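Long-range contact in gamma-D-glutamyl-L-lysine dipeptidyl-peptidase (Bacillus cereus ATCC 10987, PDB 3H41), which probably cleaves gamma-D-glutamyl-L-lysine bonds in murein peptides as a cysteine peptidase, releasing the dipeptide L-Ala-gamma-D-Glu: residues A[51-65]-A[202-214]. Sequence-based numbering, arbitrary orientation.
With DGL (D-glutamic acid), chain C; ALA (alanine), chain B.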
loop_
_atom_site.group_PDB
_atom_site.type_symbol
_atom_site.label_atom_id
_atom_site.label_comp_id
_atom_site.label_asym_id
_atom_site.label_seq_id
_atom_site.Cartn_x
_atom_site.Cartn_y
_atom_site.Cartn_z
ATOM N N LYS A 51 -12.908 -3.887 13.362
ATOM C CA LYS A 51 -12.227 -3.980 12.082
ATOM C C LYS A 51 -13.214 -4.279 10.959
ATOM O O LYS A 51 -13.148 -3.675 9.859
ATOM C CB LYS A 51 -11.139 -5.056 12.141
ATOM C CG LYS A 51 -9.931 -4.667 12.961
ATOM C CD LYS A 51 -8.868 -5.760 12.952
ATOM C CE LYS A 51 -7.612 -5.296 13.738
ATOM N NZ LYS A 51 -6.707 -6.485 13.983
ATOM N N LEU A 52 -14.138 -5.201 11.217
ATOM C CA LEU A 52 -15.117 -5.614 10.177
ATOM C C LEU A 52 -16.059 -4.504 9.769
ATOM O O LEU A 52 -16.469 -4.435 8.615
ATOM C CB LEU A 52 -15.919 -6.846 10.612
ATOM C CG LEU A 52 -15.107 -8.150 10.699
ATOM C CD1 LEU A 52 -15.909 -9.264 11.389
ATOM C CD2 LEU A 52 -14.629 -8.598 9.289
ATOM N N TRP A 53 -16.383 -3.619 10.707
ATOM C CA TRP A 53 -17.185 -2.415 10.399
ATOM C C TRP A 53 -16.646 -1.564 9.255
ATOM O O TRP A 53 -17.405 -1.024 8.454
ATOM C CB TRP A 53 -17.265 -1.549 11.627
ATOM C CG TRP A 53 -18.002 -0.236 11.478
ATOM C CD1 TRP A 53 -19.353 -0.059 11.599
ATOM C CD2 TRP A 53 -17.440 1.088 11.303
ATOM N NE1 TRP A 53 -19.676 1.265 11.496
ATOM C CE2 TRP A 53 -18.529 2.002 11.307
ATOM C CE3 TRP A 53 -16.141 1.587 11.146
ATOM C CZ2 TRP A 53 -18.355 3.410 11.148
ATOM C CZ3 TRP A 53 -15.952 2.989 11.001
ATOM C CH2 TRP A 53 -17.062 3.877 10.996
ATOM N N LEU A 54 -15.321 -1.452 9.188
ATOM C CA LEU A 54 -14.675 -0.746 8.062
ATOM C C LEU A 54 -15.116 -1.256 6.700
ATOM O O LEU A 54 -15.403 -0.448 5.811
ATOM C CB LEU A 54 -13.151 -0.802 8.208
ATOM C CG LEU A 54 -12.642 -0.104 9.474
ATOM C CD1 LEU A 54 -11.151 -0.466 9.716
ATOM C CD2 LEU A 54 -12.857 1.404 9.341
ATOM N N THR A 55 -15.204 -2.589 6.548
ATOM C CA THR A 55 -15.701 -3.245 5.345
ATOM C C THR A 55 -17.230 -3.211 5.257
ATOM O O THR A 55 -17.805 -2.793 4.260
ATOM C CB THR A 55 -15.300 -4.760 5.339
ATOM O OG1 THR A 55 -13.871 -4.865 5.510
ATOM C CG2 THR A 55 -15.756 -5.422 4.060
ATOM N N ASN A 56 -17.901 -3.662 6.314
ATOM C CA ASN A 56 -19.342 -3.883 6.217
ATOM C C ASN A 56 -20.165 -2.603 6.178
ATOM O O ASN A 56 -21.246 -2.596 5.618
ATOM C CB ASN A 56 -19.821 -4.818 7.309
ATOM C CG ASN A 56 -19.251 -6.197 7.163
ATOM O OD1 ASN A 56 -18.667 -6.527 6.131
ATOM N ND2 ASN A 56 -19.398 -7.011 8.190
ATOM N N ALA A 57 -19.663 -1.515 6.753
ATOM C CA ALA A 57 -20.306 -0.205 6.613
ATOM C C ALA A 57 -19.679 0.591 5.456
ATOM O O ALA A 57 -19.961 1.788 5.273
ATOM C CB ALA A 57 -20.275 0.590 7.958
ATOM N N ASN A 58 -18.865 -0.077 4.645
ATOM C CA ASN A 58 -18.241 0.516 3.446
ATOM C C ASN A 58 -17.617 1.895 3.703
ATOM O O ASN A 58 -18.030 2.935 3.138
ATOM C CB ASN A 58 -19.268 0.573 2.316
ATOM C CG ASN A 58 -18.651 0.938 0.972
ATOM O OD1 ASN A 58 -17.491 0.621 0.681
ATOM N ND2 ASN A 58 -19.446 1.602 0.133
ATOM N N LYS A 59 -16.642 1.904 4.597
ATOM C CA LYS A 59 -16.091 3.142 5.143
ATOM C C LYS A 59 -14.821 3.662 4.478
ATOM O O LYS A 59 -14.581 4.865 4.533
ATOM C CB LYS A 59 -15.837 3.023 6.636
ATOM C CG LYS A 59 -17.116 2.979 7.463
ATOM C CD LYS A 59 -17.767 4.383 7.507
ATOM C CE LYS A 59 -19.234 4.307 7.915
ATOM N NZ LYS A 59 -20.057 3.962 6.750
ATOM N N LEU A 60 -13.996 2.759 3.958
ATOM C CA LEU A 60 -12.655 3.070 3.450
ATOM C C LEU A 60 -12.462 2.822 1.958
ATOM O O LEU A 60 -13.098 1.962 1.347
ATOM C CB LEU A 60 -11.607 2.247 4.195
ATOM C CG LEU A 60 -11.564 2.358 5.721
ATOM C CD1 LEU A 60 -10.379 1.536 6.342
ATOM C CD2 LEU A 60 -11.557 3.824 6.220
ATOM N N GLU A 61 -11.511 3.562 1.403
ATOM C CA GLU A 61 -11.174 3.491 -0.005
ATOM C C GLU A 61 -9.811 2.885 -0.226
ATOM O O GLU A 61 -9.681 1.919 -0.958
ATOM C CB GLU A 61 -11.197 4.900 -0.590
ATOM C CG GLU A 61 -12.579 5.521 -0.652
ATOM C CD GLU A 61 -13.439 4.961 -1.780
ATOM O OE1 GLU A 61 -13.149 3.858 -2.323
ATOM O OE2 GLU A 61 -14.425 5.645 -2.125
ATOM N N THR A 62 -8.789 3.485 0.387
ATOM C CA THR A 62 -7.420 3.055 0.186
ATOM C C THR A 62 -6.532 3.722 1.232
ATOM O O THR A 62 -7.013 4.424 2.099
ATOM C CB THR A 62 -6.904 3.377 -1.235
ATOM O OG1 THR A 62 -5.640 2.711 -1.462
ATOM C CG2 THR A 62 -6.790 4.896 -1.445
ATOM N N GLN A 63 -5.244 3.472 1.159
ATOM C CA GLN A 63 -4.305 4.248 1.937
ATOM C C GLN A 63 -3.212 4.727 1.019
ATOM O O GLN A 63 -2.906 4.048 0.029
ATOM C CB GLN A 63 -3.696 3.407 3.057
ATOM C CG GLN A 63 -4.674 3.042 4.220
ATOM C CD GLN A 63 -3.985 2.202 5.271
ATOM O OE1 GLN A 63 -3.172 1.318 4.936
ATOM N NE2 GLN A 63 -4.253 2.495 6.550
ATOM N N ALA A 64 -2.637 5.895 1.333
ATOM C CA ALA A 64 -1.556 6.484 0.532
ATOM C C ALA A 64 -0.382 6.741 1.442
ATOM O O ALA A 64 -0.570 7.179 2.590
ATOM C CB ALA A 64 -2.021 7.779 -0.134
ATOM N N LEU A 65 0.823 6.465 0.950
ATOM C CA LEU A 65 2.022 6.605 1.789
ATOM C C LEU A 65 2.654 8.007 1.787
ATOM O O LEU A 65 2.530 8.755 0.815
ATOM C CB LEU A 65 3.095 5.606 1.361
ATOM C CG LEU A 65 2.716 4.111 1.314
ATOM C CD1 LEU A 65 3.929 3.218 0.926
ATOM C CD2 LEU A 65 2.078 3.678 2.641
ATOM N N LEU A 202 1.478 -10.293 9.649
ATOM C CA LEU A 202 0.955 -8.936 9.729
ATOM C C LEU A 202 -0.566 -8.959 9.644
ATOM O O LEU A 202 -1.125 -9.413 8.626
ATOM C CB LEU A 202 1.532 -8.046 8.615
ATOM C CG LEU A 202 1.026 -6.583 8.535
ATOM C CD1 LEU A 202 1.421 -5.646 9.733
ATOM C CD2 LEU A 202 1.482 -5.955 7.148
ATOM N N PRO A 203 -1.254 -8.487 10.689
ATOM C CA PRO A 203 -2.722 -8.501 10.647
ATOM C C PRO A 203 -3.333 -7.684 9.545
ATOM O O PRO A 203 -2.871 -6.576 9.226
ATOM C CB PRO A 203 -3.112 -7.952 12.033
ATOM C CG PRO A 203 -1.951 -8.288 12.859
ATOM C CD PRO A 203 -0.804 -7.961 11.992
ATOM N N TYR A 204 -4.372 -8.262 8.957
ATOM C CA TYR A 204 -5.176 -7.646 7.915
ATOM C C TYR A 204 -5.898 -6.402 8.377
ATOM O O TYR A 204 -6.311 -6.321 9.516
ATOM C CB TYR A 204 -6.195 -8.687 7.461
ATOM C CG TYR A 204 -7.178 -8.310 6.365
ATOM C CD1 TYR A 204 -8.318 -7.549 6.640
ATOM C CD2 TYR A 204 -7.011 -8.803 5.072
ATOM C CE1 TYR A 204 -9.227 -7.231 5.618
ATOM C CE2 TYR A 204 -7.931 -8.529 4.078
ATOM C CZ TYR A 204 -9.022 -7.741 4.350
ATOM O OH TYR A 204 -9.912 -7.525 3.327
ATOM N N ILE A 205 -6.038 -5.423 7.493
ATOM C CA ILE A 205 -7.001 -4.343 7.716
ATOM C C ILE A 205 -7.620 -3.998 6.341
ATOM O O ILE A 205 -6.937 -3.952 5.344
ATOM C CB ILE A 205 -6.353 -3.129 8.445
ATOM C CG1 ILE A 205 -7.409 -2.166 9.061
ATOM C CG2 ILE A 205 -5.404 -2.383 7.534
ATOM C CD1 ILE A 205 -8.180 -2.769 10.232
ATOM N N TRP A 206 -8.919 -3.760 6.315
ATOM C CA TRP A 206 -9.601 -3.301 5.102
ATOM C C TRP A 206 -8.961 -2.020 4.576
ATOM O O TRP A 206 -8.632 -1.123 5.332
ATOM C CB TRP A 206 -11.082 -3.100 5.390
ATOM C CG TRP A 206 -11.971 -2.792 4.226
ATOM C CD1 TRP A 206 -12.647 -1.624 4.019
ATOM C CD2 TRP A 206 -12.351 -3.667 3.161
ATOM N NE1 TRP A 206 -13.405 -1.706 2.901
ATOM C CE2 TRP A 206 -13.271 -2.959 2.357
ATOM C CE3 TRP A 206 -12.019 -4.980 2.817
ATOM C CZ2 TRP A 206 -13.820 -3.497 1.204
ATOM C CZ3 TRP A 206 -12.599 -5.536 1.695
ATOM C CH2 TRP A 206 -13.508 -4.800 0.909
ATOM N N ALA A 207 -8.796 -1.978 3.255
ATOM C CA ALA A 207 -8.159 -0.882 2.569
ATOM C C ALA A 207 -6.661 -0.725 2.885
ATOM O O ALA A 207 -6.054 0.227 2.471
ATOM C CB ALA A 207 -8.953 0.502 2.826
ATOM N N GLY A 208 -6.056 -1.677 3.584
ATOM C CA GLY A 208 -4.680 -1.508 4.076
ATOM C C GLY A 208 -3.740 -1.546 2.880
ATOM O O GLY A 208 -3.857 -2.403 2.047
ATOM N N THR A 209 -2.818 -0.587 2.795
ATOM C CA THR A 209 -1.964 -0.449 1.648
ATOM C C THR A 209 -0.557 -0.066 2.134
ATOM O O THR A 209 0.143 0.736 1.515
ATOM C CB THR A 209 -2.528 0.611 0.674
ATOM O OG1 THR A 209 -3.977 0.523 0.663
ATOM C CG2 THR A 209 -1.939 0.382 -0.728
ATOM N N SER A 210 -0.161 -0.653 3.256
ATOM C CA SER A 210 1.144 -0.345 3.861
ATOM C C SER A 210 1.616 -1.486 4.794
ATOM O O SER A 210 0.848 -2.401 5.144
ATOM C CB SER A 210 1.047 0.966 4.619
ATOM O OG SER A 210 0.626 0.706 5.931
ATOM N N GLY A 211 2.873 -1.412 5.218
ATOM C CA GLY A 211 3.413 -2.373 6.189
ATOM C C GLY A 211 2.837 -2.328 7.587
ATOM O O GLY A 211 3.196 -3.152 8.437
ATOM N N PHE A 212 1.901 -1.403 7.822
ATOM C CA PHE A 212 1.123 -1.386 9.068
ATOM C C PHE A 212 -0.126 -2.270 8.985
ATOM O O PHE A 212 -0.841 -2.422 9.974
ATOM C CB PHE A 212 0.706 0.033 9.430
ATOM C CG PHE A 212 1.860 0.973 9.686
ATOM C CD1 PHE A 212 2.460 1.041 10.938
ATOM C CD2 PHE A 212 2.300 1.812 8.692
ATOM C CE1 PHE A 212 3.524 1.913 11.182
ATOM C CE2 PHE A 212 3.347 2.721 8.936
ATOM C CZ PHE A 212 3.963 2.754 10.174
ATOM N N GLY A 213 -0.392 -2.829 7.809
ATOM C CA GLY A 213 -1.514 -3.750 7.596
ATOM C C GLY A 213 -2.009 -3.676 6.155
ATOM O O GLY A 213 -2.145 -2.564 5.600
ATOM N N PHE A 214 -2.331 -4.817 5.564
ATOM C CA PHE A 214 -2.807 -4.891 4.158
ATOM C C PHE A 214 -4.184 -5.530 4.048
ATOM O O PHE A 214 -4.499 -6.434 4.827
ATOM C CB PHE A 214 -1.897 -5.742 3.308
ATOM C CG PHE A 214 -0.515 -5.161 3.063
ATOM C CD1 PHE A 214 -0.335 -4.101 2.202
ATOM C CD2 PHE A 214 0.608 -5.770 3.637
ATOM C CE1 PHE A 214 0.948 -3.611 1.931
ATOM C CE2 PHE A 214 1.879 -5.282 3.378
ATOM C CZ PHE A 214 2.038 -4.172 2.549
HETATM N N DGL C . -10.563 -3.897 -1.291
HETATM C CA DGL C . -11.171 -5.164 -1.703
HETATM C C DGL C . -10.985 -5.412 -3.171
HETATM O O DGL C . -11.793 -6.091 -3.819
HETATM C CB DGL C . -10.571 -6.322 -0.888
HETATM C CG DGL C . -11.257 -7.681 -1.125
HETATM C CD DGL C . -12.785 -7.664 -1.114
HETATM O OE1 DGL C . -13.347 -8.148 -0.115
HETATM O OE2 DGL C . -13.446 -7.226 -2.096
HETATM O OXT DGL C . -9.976 -4.984 -3.744
HETATM N N ALA B . -10.517 -0.330 -2.221
HETATM C CA ALA B . -10.427 -1.461 -1.195
HETATM C C ALA B . -11.037 -2.740 -1.756
HETATM O O ALA B . -11.940 -2.684 -2.603
HETATM C CB ALA B . -11.157 -1.086 0.092
HETATM O O HOH W 1 -10.851 -4.690 8.407
HETATM O O HOH W 2 -6.680 -8.160 11.608
HETATM O O HOH W 3 -5.103 -4.780 11.604
HETATM O O HOH W 4 -15.226 0.361 2.022
HETATM O O HOH W 5 -1.703 -0.080 6.699
#
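Trp206 lies against Thr55, and Gln63 against Thr209, in a buried interface between the SH3-type domain and the NlpC/P60 peptidase domain, at the edge of the substrate pocket. The indole is sandwiched. Over one face sits Thr55, whose CA lies 3.7 Å from the centroid of the five-membered ring and 9° off its normal, a CH-pi contact, with CG2 above the centre of the indole; over the opposite face, both toward its rim, lie CB of the bound alanine and N of the D-glutamate. Trp206 CG stands anti to the backbone N (chi1 -173°), carrying the ring against the C-terminal end of helix 48-56. At the ring edge, Trp206 NE1 donates to a water 2.9 Å away, which in turn donates to Leu60 O and Asn58 OD1. Strand 60-65 adds Leu60 and Glu61 to the alanine site, which Tyr96, Asp215 and Asp234 help complete: the alanine N donates to Glu61 O at 2.7 Å, while Ala207 CB presses on Leu60 CB at a tight 3.5 Å.

Further along, Gln63 grips Thr209 twice. Thr209 N donates to Gln63 OE1 (2.9 Å, 160° at the hydrogen), somewhat out of the carbonyl plane, and Gln63 N donates less straight to Thr209 OG1 (3.2 Å). Gln63 OE1 takes a second donor, a water shared with Ser210 OG and Gly213 O. Earlier in both segments, Ile205 CD1 meets Leu54 CD1 at 3.8 Å and the aliphatic part of Lys51.

Around this interface, strand 60-65 pairs antiparallel with strand 15-19, Trp42 of helix 39-45 packs on Leu54 and Gln63, and Ser143 of strand 139-143 touches Leu65 and Ser210.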